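Local coordinates for acetate kinase (Entamoeba histolytica, PDB 4H0O), which is a pyrophosphate-dependent acetate kinase of the ASKHA superfamily, interconverting acetate and acetyl phosphate by phosphoryl transfer, probably with the help of magnesium, at residues L17-G22 with F134-I139; S103-S108 with E113-E118; R286-E291 with K300-A305; Q342-I347 with S361-S366. One frame throughout, in Å; residues are numbered along the deposited sequence.

Contact 1: residues L17-G22 with F134-I139; sequences LIFNVG and FGVIEI
Two torsions set the meeting of Phe19 with Val136. In Phe19, CG stands opposite the carbonyl carbon and beside the backbone N (chi1 -80°), which turns the ring from the strand toward the helix. In Val136, CG1 lies trans to the backbone N (chi1 172°), and the two methyls divide the work. CG1 goes to the ring of Phe19. CG2 goes to Val21.

The CG1 methyl of Val136 sits over one face of the Phe19 ring, 4.2 Å from the ring centroid and 24° off the normal. This is a CH-pi contact displaced toward the CG and CD2 side of the ring. The closest pair is Val136 CG1 to Phe19 CD2, at 3.9 Å. Leu17 CG lies over the opposite face, so the ring is sandwiched between a residue of its own strand and one of the helix. Val21 CG2 meets Val136 CG2 at 4.1 Å, and these two side chains run past each other in opposite senses.

The strand 16-21 is an inner strand of the mixed sheet in the ribonuclease H-like fold of this superfamily, and helix 129-143 packs on one face of that sheet. Phe19 and Val21 point to the helix. Asn20, between them, points to the other side and is predicted to bind magnesium. Its ND2 is hydrogen-bonded to Glu391 OE2.

His73 of helix 73-86 touches both Val21 and Val136. Backbone hydrogen bonds join Phe19 with Gly95 and Asn20 with Thr27, on the neighbouring strands 93-98 and 26-31.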
loop_
_atom_site.group_PDB
_atom_site.type_symbol
_atom_site.label_atom_id
_atom_site.label_comp_id
_atom_site.label_asym_id
_atom_site.label_seq_id
_atom_site.Cartn_x
_atom_site.Cartn_y
_atom_site.Cartn_z
ATOM N N LEU B 17 -21.296 19.062 27.924
ATOM C CA LEU B 17 -21.960 17.802 27.617
ATOM C C LEU B 17 -21.362 17.189 26.350
ATOM O O LEU B 17 -21.384 17.810 25.285
ATOM C CB LEU B 17 -23.462 18.037 27.432
ATOM C CG LEU B 17 -24.319 16.853 26.972
ATOM C CD1 LEU B 17 -24.253 15.721 27.980
ATOM C CD2 LEU B 17 -25.762 17.282 26.745
ATOM N N ILE B 18 -20.814 15.981 26.461
ATOM C CA ILE B 18 -20.301 15.270 25.288
ATOM C C ILE B 18 -21.184 14.071 24.948
ATOM O O ILE B 18 -21.426 13.208 25.794
ATOM C CB ILE B 18 -18.837 14.796 25.478
ATOM C CG1 ILE B 18 -17.860 15.956 25.277
ATOM C CG2 ILE B 18 -18.489 13.685 24.497
ATOM C CD1 ILE B 18 -17.585 16.728 26.524
ATOM N N PHE B 19 -21.668 14.024 23.711
ATOM C CA PHE B 19 -22.453 12.883 23.251
ATOM C C PHE B 19 -21.583 11.886 22.493
ATOM O O PHE B 19 -20.845 12.260 21.580
ATOM C CB PHE B 19 -23.609 13.343 22.363
ATOM C CG PHE B 19 -24.797 13.860 23.125
ATOM C CD1 PHE B 19 -25.495 13.029 23.988
ATOM C CD2 PHE B 19 -25.229 15.168 22.962
ATOM C CE1 PHE B 19 -26.594 13.499 24.688
ATOM C CE2 PHE B 19 -26.330 15.642 23.653
ATOM C CZ PHE B 19 -27.012 14.807 24.518
ATOM N N ASN B 20 -21.675 10.617 22.878
ATOM C CA ASN B 20 -20.976 9.554 22.171
ATOM C C ASN B 20 -21.989 8.586 21.557
ATOM O O ASN B 20 -22.557 7.743 22.254
ATOM C CB ASN B 20 -20.033 8.814 23.119
ATOM C CG ASN B 20 -19.052 7.914 22.390
ATOM O OD1 ASN B 20 -19.166 7.697 21.182
ATOM N ND2 ASN B 20 -18.084 7.377 23.127
ATOM N N VAL B 21 -22.227 8.726 20.255
ATOM C CA VAL B 21 -23.187 7.871 19.561
ATOM C C VAL B 21 -22.624 6.462 19.389
ATOM O O VAL B 21 -21.572 6.274 18.773
ATOM C CB VAL B 21 -23.574 8.440 18.179
ATOM C CG1 VAL B 21 -24.559 7.520 17.488
ATOM C CG2 VAL B 21 -24.180 9.824 18.323
ATOM N N GLY B 22 -23.321 5.475 19.945
ATOM C CA GLY B 22 -22.914 4.088 19.809
ATOM C C GLY B 22 -23.826 3.326 18.865
ATOM O O GLY B 22 -24.694 3.915 18.216
ATOM N N PHE B 134 -25.915 13.177 13.278
ATOM C CA PHE B 134 -26.649 14.355 12.814
ATOM C C PHE B 134 -27.972 14.516 13.559
ATOM O O PHE B 134 -28.303 15.614 14.016
ATOM C CB PHE B 134 -26.899 14.298 11.302
ATOM C CG PHE B 134 -27.511 15.555 10.739
ATOM C CD1 PHE B 134 -26.722 16.659 10.452
ATOM C CD2 PHE B 134 -28.877 15.633 10.493
ATOM C CE1 PHE B 134 -27.280 17.818 9.936
ATOM C CE2 PHE B 134 -29.440 16.790 9.976
ATOM C CZ PHE B 134 -28.640 17.884 9.697
ATOM N N GLY B 135 -28.721 13.421 13.678
ATOM C CA GLY B 135 -30.002 13.438 14.368
ATOM C C GLY B 135 -29.874 13.933 15.798
ATOM O O GLY B 135 -30.715 14.694 16.284
ATOM N N VAL B 136 -28.810 13.498 16.469
ATOM C CA VAL B 136 -28.534 13.922 17.837
ATOM C C VAL B 136 -28.201 15.412 17.876
ATOM O O VAL B 136 -28.658 16.129 18.764
ATOM C CB VAL B 136 -27.390 13.097 18.463
ATOM C CG1 VAL B 136 -26.979 13.671 19.814
ATOM C CG2 VAL B 136 -27.810 11.644 18.612
ATOM N N ILE B 137 -27.414 15.870 16.903
ATOM C CA ILE B 137 -27.071 17.287 16.787
ATOM C C ILE B 137 -28.312 18.170 16.592
ATOM O O ILE B 137 -28.464 19.187 17.266
ATOM C CB ILE B 137 -26.054 17.540 15.646
ATOM C CG1 ILE B 137 -24.677 17.001 16.035
ATOM C CG2 ILE B 137 -25.950 19.022 15.331
ATOM C CD1 ILE B 137 -23.617 17.160 14.957
ATOM N N GLU B 138 -29.197 17.775 15.679
ATOM C CA GLU B 138 -30.424 18.530 15.423
ATOM C C GLU B 138 -31.327 18.649 16.652
ATOM O O GLU B 138 -31.826 19.733 16.958
ATOM C CB GLU B 138 -31.201 17.934 14.243
ATOM C CG GLU B 138 -30.977 18.662 12.922
ATOM C CD GLU B 138 -31.965 18.250 11.841
ATOM O OE1 GLU B 138 -32.555 17.154 11.956
ATOM O OE2 GLU B 138 -32.152 19.026 10.879
ATOM N N ILE B 139 -31.538 17.542 17.357
ATOM C CA ILE B 139 -32.376 17.569 18.551
ATOM C C ILE B 139 -31.688 18.330 19.692
ATOM O O ILE B 139 -32.351 18.935 20.537
ATOM C CB ILE B 139 -32.790 16.138 18.997
ATOM C CG1 ILE B 139 -34.268 16.105 19.386
ATOM C CG2 ILE B 139 -31.920 15.624 20.135
ATOM C CD1 ILE B 139 -35.195 16.447 18.246
#

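Contact 2: residues S103-S108 with E113-E118; sequences SYFKKS and EVVLKE
Residues 103-108 form an irregular loop, and residues 113-118 are the start of helix 113-120. The backbones come closest at Tyr104 and Glu118, with CA atoms 7.3 Å apart. The short strand 109-110 lies between them in the chain, and the helix after it folds back on the loop.

Glu118 lies across Tyr104. Its CG sits over the ring centre, 3.5 Å from the centroid and only 9° off the normal. The carboxylate continues over the same ring, with the two planes 10° apart. The bend of Glu118 at chi2 (-69°) lays the carboxylate flat in this way. The hydroxyl end of Tyr104 reaches Val114, with OH 3.6 Å from CG1.

Phe105 lies under the edge of Tyr104, whose CD2 stands over the centre of its ring. Phe105 CE2 touches Glu118 CB at 3.8 Å. Its CZ is 3.8 Å from Val115 O, which lies at the ring edge, and its CE1 meets Val115 CG1 at 4.1 Å. Phe105 also packs on Ile153 of strand 148-153, and Val115 on Val151.

A negative carboxylate gains little from an aromatic face, so the CG methylene probably gives most of the attraction. The long 3.9 Å pair of Lys117 NZ with Glu118 OE2 may offset some of the charge.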
loop_
_atom_site.group_PDB
_atom_site.type_symbol
_atom_site.label_atom_id
_atom_site.label_comp_id
_atom_site.label_asym_id
_atom_site.label_seq_id
_atom_site.Cartn_x
_atom_site.Cartn_y
_atom_site.Cartn_z
ATOM N N SER B 103 -15.386 17.329 1.690
ATOM C CA SER B 103 -14.507 18.372 1.168
ATOM C C SER B 103 -14.608 19.697 1.926
ATOM O O SER B 103 -13.616 20.412 2.060
ATOM C CB SER B 103 -14.783 18.597 -0.322
ATOM O OG SER B 103 -16.149 18.898 -0.544
ATOM N N TYR B 104 -15.800 20.022 2.423
ATOM C CA TYR B 104 -16.035 21.322 3.055
ATOM C C TYR B 104 -15.288 21.515 4.375
ATOM O O TYR B 104 -14.699 22.570 4.612
ATOM C CB TYR B 104 -17.536 21.570 3.262
ATOM C CG TYR B 104 -17.854 22.878 3.958
ATOM C CD1 TYR B 104 -17.896 24.072 3.250
ATOM C CD2 TYR B 104 -18.115 22.917 5.324
ATOM C CE1 TYR B 104 -18.183 25.269 3.882
ATOM C CE2 TYR B 104 -18.402 24.109 5.963
ATOM C CZ TYR B 104 -18.437 25.280 5.237
ATOM O OH TYR B 104 -18.723 26.465 5.871
ATOM N N PHE B 105 -15.318 20.503 5.234
ATOM C CA PHE B 105 -14.762 20.647 6.575
ATOM C C PHE B 105 -13.248 20.404 6.654
ATOM O O PHE B 105 -12.790 19.263 6.769
ATOM C CB PHE B 105 -15.516 19.753 7.566
ATOM C CG PHE B 105 -16.936 20.193 7.829
ATOM C CD1 PHE B 105 -17.211 21.147 8.798
ATOM C CD2 PHE B 105 -17.995 19.643 7.120
ATOM C CE1 PHE B 105 -18.514 21.551 9.049
ATOM C CE2 PHE B 105 -19.299 20.042 7.367
ATOM C CZ PHE B 105 -19.557 20.997 8.332
ATOM N N LYS B 106 -12.485 21.494 6.587
ATOM C CA LYS B 106 -11.041 21.457 6.801
ATOM C C LYS B 106 -10.757 21.696 8.279
ATOM O O LYS B 106 -9.654 21.444 8.768
ATOM C CB LYS B 106 -10.336 22.518 5.945
ATOM C CG LYS B 106 -10.343 22.230 4.444
ATOM C CD LYS B 106 -10.926 23.398 3.661
ATOM C CE LYS B 106 -11.096 23.052 2.185
ATOM N NZ LYS B 106 -12.408 23.528 1.649
ATOM N N LYS B 107 -11.769 22.195 8.983
ATOM C CA LYS B 107 -11.676 22.414 10.419
ATOM C C LYS B 107 -12.934 21.915 11.117
ATOM O O LYS B 107 -14.025 21.942 10.541
ATOM C CB LYS B 107 -11.475 23.904 10.723
ATOM C CG LYS B 107 -10.081 24.430 10.410
ATOM C CD LYS B 107 -9.974 25.942 10.616
ATOM C CE LYS B 107 -10.851 26.711 9.633
ATOM N NZ LYS B 107 -10.513 28.166 9.591
ATOM N N SER B 108 -12.786 21.460 12.358
ATOM C CA SER B 108 -13.946 21.237 13.208
ATOM C C SER B 108 -14.597 22.601 13.414
ATOM O O SER B 108 -13.944 23.629 13.232
ATOM C CB SER B 108 -13.535 20.619 14.542
ATOM O OG SER B 108 -13.072 19.295 14.362
ATOM N N GLU B 113 -26.071 27.757 11.150
ATOM C CA GLU B 113 -26.980 27.344 10.082
ATOM C C GLU B 113 -26.223 26.801 8.867
ATOM O O GLU B 113 -26.657 25.835 8.235
ATOM C CB GLU B 113 -27.884 28.506 9.664
ATOM C CG GLU B 113 -29.021 28.109 8.730
ATOM C CD GLU B 113 -30.036 27.194 9.396
ATOM O OE1 GLU B 113 -30.178 27.254 10.637
ATOM O OE2 GLU B 113 -30.693 26.410 8.676
ATOM N N VAL B 114 -25.096 27.430 8.545
ATOM C CA VAL B 114 -24.256 26.987 7.433
ATOM C C VAL B 114 -23.668 25.600 7.705
ATOM O O VAL B 114 -23.755 24.704 6.862
ATOM C CB VAL B 114 -23.112 27.986 7.151
ATOM C CG1 VAL B 114 -22.218 27.476 6.032
ATOM C CG2 VAL B 114 -23.676 29.352 6.795
ATOM N N VAL B 115 -23.072 25.438 8.885
ATOM C CA VAL B 115 -22.503 24.163 9.314
ATOM C C VAL B 115 -23.523 23.020 9.245
ATOM O O VAL B 115 -23.236 21.955 8.694
ATOM C CB VAL B 115 -21.907 24.265 10.741
ATOM C CG1 VAL B 115 -21.642 22.891 11.317
ATOM C CG2 VAL B 115 -20.621 25.083 10.729
ATOM N N LEU B 116 -24.714 23.253 9.791
ATOM C CA LEU B 116 -25.793 22.267 9.745
ATOM C C LEU B 116 -26.154 21.883 8.309
ATOM O O LEU B 116 -26.378 20.708 8.005
ATOM C CB LEU B 116 -27.032 22.787 10.480
ATOM C CG LEU B 116 -27.012 22.701 12.007
ATOM C CD1 LEU B 116 -28.154 23.503 12.615
ATOM C CD2 LEU B 116 -27.082 21.248 12.459
ATOM N N LYS B 117 -26.201 22.879 7.431
ATOM C CA LYS B 117 -26.487 22.656 6.017
ATOM C C LYS B 117 -25.395 21.812 5.357
ATOM O O LYS B 117 -25.685 20.918 4.558
ATOM C CB LYS B 117 -26.629 24.003 5.300
ATOM C CG LYS B 117 -26.665 23.922 3.782
ATOM C CD LYS B 117 -26.176 25.228 3.167
ATOM C CE LYS B 117 -24.830 25.636 3.762
ATOM N NZ LYS B 117 -24.304 26.917 3.207
ATOM N N GLU B 118 -24.141 22.090 5.704
ATOM C CA GLU B 118 -23.008 21.366 5.133
ATOM C C GLU B 118 -22.878 19.952 5.701
ATOM O O GLU B 118 -22.482 19.030 4.990
ATOM C CB GLU B 118 -21.706 22.150 5.330
ATOM C CG GLU B 118 -21.611 23.439 4.516
ATOM C CD GLU B 118 -21.483 23.192 3.021
ATOM O OE1 GLU B 118 -21.161 22.053 2.620
ATOM O OE2 GLU B 118 -21.702 24.144 2.242
#

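Contact 3: residues R286-E291 with K300-A305; sequences RDILHE and KTCQLA
This contact joins two consecutive helices, 285-293 and 299-324, linked by a short loop in the half of the chain that carries the predicted ATP site. Arg286 belongs to that site, but the contact itself lies on another side of its helix.

The helices come close at Ile288 and Cys302, whose CA atoms are 5.4 Å apart. The CG2 branch of Ile288 makes the touch. It is 3.6 Å from Cys302 CB and 3.4 Å from Cys302 O. With CG2 trans to the backbone N and CG1 beside it (chi1 -70°), CG2 is the branch that faces Cys302. Cys302 CB is also 3.7 Å from Ile288 O.

One turn further on, Glu291 offers its aliphatic part. Its CB and CG both lie 3.8 Å from Cys302 SG. The chain bends at chi2 (83°), and the carboxylate goes to the interhelix loop, where OE2 accepts a hydrogen bond from Lys298 N. Leu281 touches both Glu291 and Cys302, and Leu275 of helix 274-279 packs on Ile288.

The short side chain of Cys302 fits the close approach of the two backbones. These are two helices consecutive in the chain, packed against each other in the helical layer of the ASKHA-fold half with the predicted ATP site.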
loop_
_atom_site.group_PDB
_atom_site.type_symbol
_atom_site.label_atom_id
_atom_site.label_comp_id
_atom_site.label_asym_id
_atom_site.label_seq_id
_atom_site.Cartn_x
_atom_site.Cartn_y
_atom_site.Cartn_z
ATOM N N ARG B 286 -6.027 -10.031 20.923
ATOM C CA ARG B 286 -5.688 -10.689 22.183
ATOM C C ARG B 286 -6.108 -12.160 22.208
ATOM O O ARG B 286 -5.402 -13.001 22.766
ATOM C CB ARG B 286 -6.289 -9.921 23.364
ATOM C CG ARG B 286 -5.713 -8.515 23.535
ATOM C CD ARG B 286 -6.581 -7.656 24.443
ATOM N NE ARG B 286 -7.921 -7.473 23.892
ATOM C CZ ARG B 286 -8.905 -6.819 24.502
ATOM N NH1 ARG B 286 -8.707 -6.273 25.694
ATOM N NH2 ARG B 286 -10.091 -6.712 23.918
ATOM N N ASP B 287 -7.251 -12.465 21.600
ATOM C CA ASP B 287 -7.695 -13.849 21.446
ATOM C C ASP B 287 -6.767 -14.604 20.496
ATOM O O ASP B 287 -6.494 -15.792 20.691
ATOM C CB ASP B 287 -9.133 -13.907 20.914
ATOM C CG ASP B 287 -10.145 -13.320 21.883
ATOM O OD1 ASP B 287 -9.886 -13.332 23.106
ATOM O OD2 ASP B 287 -11.205 -12.852 21.416
ATOM N N ILE B 288 -6.293 -13.904 19.468
ATOM C CA ILE B 288 -5.364 -14.468 18.490
ATOM C C ILE B 288 -4.039 -14.856 19.145
ATOM O O ILE B 288 -3.549 -15.970 18.955
ATOM C CB ILE B 288 -5.113 -13.480 17.328
ATOM C CG1 ILE B 288 -6.370 -13.359 16.462
ATOM C CG2 ILE B 288 -3.937 -13.925 16.478
ATOM C CD1 ILE B 288 -6.294 -12.286 15.395
ATOM N N LEU B 289 -3.469 -13.930 19.913
ATOM C CA LEU B 289 -2.247 -14.184 20.668
ATOM C C LEU B 289 -2.447 -15.334 21.651
ATOM O O LEU B 289 -1.575 -16.187 21.815
ATOM C CB LEU B 289 -1.830 -12.927 21.433
ATOM C CG LEU B 289 -1.303 -11.747 20.619
ATOM C CD1 LEU B 289 -1.099 -10.536 21.510
ATOM C CD2 LEU B 289 0.000 -12.126 19.944
ATOM N N HIS B 290 -3.607 -15.343 22.299
ATOM C CA HIS B 290 -3.953 -16.376 23.267
ATOM C C HIS B 290 -3.968 -17.765 22.627
ATOM O O HIS B 290 -3.426 -18.719 23.186
ATOM C CB HIS B 290 -5.309 -16.062 23.896
ATOM C CG HIS B 290 -5.680 -16.973 25.020
ATOM N ND1 HIS B 290 -6.561 -18.021 24.870
ATOM C CD2 HIS B 290 -5.292 -16.993 26.320
ATOM C CE1 HIS B 290 -6.700 -18.649 26.023
ATOM N NE2 HIS B 290 -5.939 -18.043 26.918
ATOM N N GLU B 291 -4.581 -17.868 21.449
ATOM C CA GLU B 291 -4.660 -19.136 20.721
ATOM C C GLU B 291 -3.276 -19.645 20.322
ATOM O O GLU B 291 -3.000 -20.845 20.400
ATOM C CB GLU B 291 -5.550 -18.983 19.480
ATOM C CG GLU B 291 -5.739 -20.264 18.656
ATOM C CD GLU B 291 -6.834 -21.173 19.201
ATOM O OE1 GLU B 291 -7.271 -20.963 20.353
ATOM O OE2 GLU B 291 -7.258 -22.099 18.475
ATOM N N LYS B 300 -1.829 -22.073 13.822
ATOM C CA LYS B 300 -1.167 -21.764 12.548
ATOM C C LYS B 300 -1.753 -20.531 11.857
ATOM O O LYS B 300 -1.016 -19.659 11.392
ATOM C CB LYS B 300 -1.234 -22.965 11.593
ATOM C CG LYS B 300 -0.262 -24.105 11.905
ATOM C CD LYS B 300 -0.176 -25.089 10.732
ATOM C CE LYS B 300 0.833 -26.206 10.988
ATOM N NZ LYS B 300 0.415 -27.127 12.083
ATOM N N THR B 301 -3.080 -20.470 11.790
ATOM C CA THR B 301 -3.772 -19.364 11.136
ATOM C C THR B 301 -3.716 -18.078 11.956
ATOM O O THR B 301 -3.674 -16.978 11.398
ATOM C CB THR B 301 -5.238 -19.716 10.807
ATOM O OG1 THR B 301 -5.813 -20.441 11.897
ATOM C CG2 THR B 301 -5.303 -20.563 9.545
ATOM N N CYS B 302 -3.727 -18.217 13.277
ATOM C CA CYS B 302 -3.572 -17.067 14.161
ATOM C C CYS B 302 -2.156 -16.505 14.075
ATOM O O CYS B 302 -1.952 -15.294 14.134
ATOM C CB CYS B 302 -3.918 -17.439 15.603
ATOM S SG CYS B 302 -5.688 -17.659 15.904
ATOM N N GLN B 303 -1.178 -17.392 13.923
ATOM C CA GLN B 303 0.208 -16.974 13.756
ATOM C C GLN B 303 0.377 -16.254 12.420
ATOM O O GLN B 303 1.116 -15.272 12.319
ATOM C CB GLN B 303 1.145 -18.181 13.830
ATOM C CG GLN B 303 2.626 -17.828 13.790
ATOM C CD GLN B 303 3.086 -17.083 15.030
ATOM O OE1 GLN B 303 2.995 -17.595 16.146
ATOM N NE2 GLN B 303 3.581 -15.863 14.839
ATOM N N LEU B 304 -0.318 -16.744 11.397
ATOM C CA LEU B 304 -0.269 -16.124 10.078
ATOM C C LEU B 304 -0.905 -14.737 10.114
ATOM O O LEU B 304 -0.366 -13.780 9.560
ATOM C CB LEU B 304 -0.977 -17.001 9.042
ATOM C CG LEU B 304 -1.047 -16.418 7.627
ATOM C CD1 LEU B 304 0.352 -16.198 7.065
ATOM C CD2 LEU B 304 -1.873 -17.299 6.692
ATOM N N ALA B 305 -2.051 -14.638 10.779
ATOM C CA ALA B 305 -2.754 -13.369 10.904
ATOM C C ALA B 305 -1.887 -12.321 11.596
ATOM O O ALA B 305 -1.846 -11.168 11.168
ATOM C CB ALA B 305 -4.066 -13.558 11.645
#

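Contact 4: residues Q342-I347 with S361-S366; sequences QVRKAI and SLNEKS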
loop_
_atom_site.group_PDB
_atom_site.type_symbol
_atom_site.label_atom_id
_atom_site.label_comp_id
_atom_site.label_asym_id
_atom_site.label_seq_id
_atom_site.Cartn_x
_atom_site.Cartn_y
_atom_site.Cartn_z
ATOM N N GLN B 342 2.966 -7.172 22.755
ATOM C CA GLN B 342 3.544 -8.041 21.733
ATOM C C GLN B 342 3.590 -7.359 20.364
ATOM O O GLN B 342 4.527 -7.571 19.593
ATOM C CB GLN B 342 2.777 -9.365 21.632
ATOM C CG GLN B 342 2.927 -10.292 22.836
ATOM C CD GLN B 342 1.861 -10.061 23.888
ATOM O OE1 GLN B 342 1.224 -9.006 23.921
ATOM N NE2 GLN B 342 1.654 -11.050 24.752
ATOM N N VAL B 343 2.575 -6.551 20.065
ATOM C CA VAL B 343 2.532 -5.808 18.808
ATOM C C VAL B 343 3.644 -4.765 18.752
ATOM O O VAL B 343 4.354 -4.656 17.749
ATOM C CB VAL B 343 1.154 -5.138 18.586
ATOM C CG1 VAL B 343 1.240 -4.042 17.535
ATOM C CG2 VAL B 343 0.120 -6.179 18.178
ATOM N N ARG B 344 3.800 -4.012 19.839
ATOM C CA ARG B 344 4.836 -2.987 19.929
ATOM C C ARG B 344 6.226 -3.603 19.819
ATOM O O ARG B 344 7.102 -3.066 19.139
ATOM C CB ARG B 344 4.713 -2.203 21.242
ATOM C CG ARG B 344 3.395 -1.443 21.413
ATOM C CD ARG B 344 3.429 -0.552 22.652
ATOM N NE ARG B 344 3.591 -1.317 23.887
ATOM C CZ ARG B 344 2.652 -1.438 24.821
ATOM N NH1 ARG B 344 1.483 -0.832 24.670
ATOM N NH2 ARG B 344 2.886 -2.157 25.913
ATOM N N LYS B 345 6.421 -4.733 20.492
ATOM C CA LYS B 345 7.699 -5.435 20.453
ATOM C C LYS B 345 7.997 -5.928 19.041
ATOM O O LYS B 345 9.109 -5.765 18.539
ATOM C CB LYS B 345 7.698 -6.607 21.440
ATOM C CG LYS B 345 9.009 -7.380 21.509
ATOM C CD LYS B 345 10.204 -6.442 21.622
ATOM C CE LYS B 345 11.442 -7.169 22.132
ATOM N NZ LYS B 345 11.563 -8.541 21.575
ATOM N N ALA B 346 6.993 -6.517 18.400
ATOM C CA ALA B 346 7.159 -7.022 17.043
ATOM C C ALA B 346 7.579 -5.903 16.092
ATOM O O ALA B 346 8.465 -6.088 15.256
ATOM C CB ALA B 346 5.883 -7.691 16.562
ATOM N N ILE B 347 6.946 -4.742 16.229
ATOM C CA ILE B 347 7.277 -3.593 15.392
ATOM C C ILE B 347 8.692 -3.076 15.671
ATOM O O ILE B 347 9.484 -2.868 14.746
ATOM C CB ILE B 347 6.257 -2.452 15.573
ATOM C CG1 ILE B 347 4.897 -2.861 15.005
ATOM C CG2 ILE B 347 6.740 -1.191 14.888
ATOM C CD1 ILE B 347 4.965 -3.371 13.575
ATOM N N SER B 361 11.353 -4.451 29.664
ATOM C CA SER B 361 10.664 -4.597 30.942
ATOM C C SER B 361 9.550 -3.561 31.085
ATOM O O SER B 361 8.469 -3.871 31.588
ATOM C CB SER B 361 11.651 -4.491 32.106
ATOM O OG SER B 361 11.054 -4.918 33.316
ATOM N N LEU B 362 9.814 -2.335 30.639
ATOM C CA LEU B 362 8.800 -1.282 30.650
ATOM C C LEU B 362 7.670 -1.613 29.678
ATOM O O LEU B 362 6.494 -1.406 29.979
ATOM C CB LEU B 362 9.409 0.077 30.291
ATOM C CG LEU B 362 10.318 0.766 31.313
ATOM C CD1 LEU B 362 10.672 2.175 30.863
ATOM C CD2 LEU B 362 9.658 0.802 32.678
ATOM N N ASN B 363 8.034 -2.136 28.511
ATOM C CA ASN B 363 7.052 -2.448 27.479
ATOM C C ASN B 363 6.068 -3.537 27.894
ATOM O O ASN B 363 4.870 -3.429 27.629
ATOM C CB ASN B 363 7.744 -2.839 26.173
ATOM C CG ASN B 363 6.757 -3.162 25.069
ATOM O OD1 ASN B 363 5.962 -2.311 24.665
ATOM N ND2 ASN B 363 6.806 -4.393 24.569
ATOM N N GLU B 364 6.576 -4.580 28.549
ATOM C CA GLU B 364 5.743 -5.713 28.950
ATOM C C GLU B 364 4.765 -5.370 30.074
ATOM O O GLU B 364 3.815 -6.112 30.320
ATOM C CB GLU B 364 6.612 -6.914 29.346
ATOM C CG GLU B 364 7.194 -7.678 28.159
ATOM C CD GLU B 364 8.250 -8.697 28.562
ATOM O OE1 GLU B 364 8.144 -9.272 29.667
ATOM O OE2 GLU B 364 9.190 -8.920 27.769
ATOM N N LYS B 365 4.990 -4.243 30.745
ATOM C CA LYS B 365 4.165 -3.859 31.889
ATOM C C LYS B 365 3.279 -2.641 31.623
ATOM O O LYS B 365 2.387 -2.330 32.412
ATOM C CB LYS B 365 5.045 -3.619 33.120
ATOM C CG LYS B 365 5.801 -4.860 33.574
ATOM C CD LYS B 365 6.895 -4.535 34.580
ATOM C CE LYS B 365 7.659 -5.794 34.960
ATOM N NZ LYS B 365 8.021 -6.592 33.754
ATOM N N SER B 366 3.521 -1.958 30.509
ATOM C CA SER B 366 2.755 -0.757 30.183
ATOM C C SER B 366 1.384 -1.080 29.585
ATOM O O SER B 366 1.266 -1.883 28.655
ATOM C CB SER B 366 3.547 0.143 29.231
ATOM O OG SER B 366 2.848 1.347 28.976
#
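Arg344 reaches from helix 341-350 to residues 363-366 and gives its guanidinium to three oxygens there. NE donates to Asn363 OD1 at 2.7 Å, in a nearly straight bond of 165°. OD1 lies in the guanidinium plane, but the amide plane is turned 80° from it. NH2 donates to Asn363 O at 2.9 Å, in both the guanidinium plane and the carbonyl plane. Arg344 thus grips Asn363 side-on, with one nitrogen to the side chain and another to the backbone. NH2 also gives to Ser366 O at 3.2 Å, tilted from that carbonyl plane. A further NH2 bond to Asn363 OD1 is weak. The bend of Arg344 at chi3 (-62°) helps turn the NE and NH2 edge of the guanidinium to Asn363.

The remaining nitrogen, NH1, donates to Gly337 O and Leu338 O, so every nitrogen of this buried guanidinium has an acceptor. These acceptors are carbonyl oxygens, and no carboxylate is among them. Asn363 ND2 donates to Trp341 O, which helps fix the amide orientation. ND2 also packs 3.9 Å from Lys345 CB. The amine of Lys345 turns off to a salt bridge with Asp349.

Leu374 packs on Arg344, Asn363 and Ser366. Phe332 of strand 329-333 touches Arg344, Val385 of strand 382-385 touches Arg344 and Ser366, and Ile347 faces helix 299-324.

Contacts 1 and 2 lie on one side of the chain's centre, and contacts 3 and 4 on the other. Contact 2 is nested in the loop closed by contact 1. The two touch where Phe134 and Ile137 of helix 129-143 meet Leu116 of helix 113-120. Contacts 3 and 4 touch through Leu289 and Gln342, and helix 299-324, part of contact 3, also packs on Ala346 and Ile347 of the helix in contact 4. Contacts 1, 3 and 4 are buried; contact 2 is only partly so. Contact 1 is purely apolar, between sheet and helix. Contact 2 mixes aromatic rings with a carboxylate near the surface. Contact 3 is close helix packing. Contact 4 alone is bridged by hydrogen bonds.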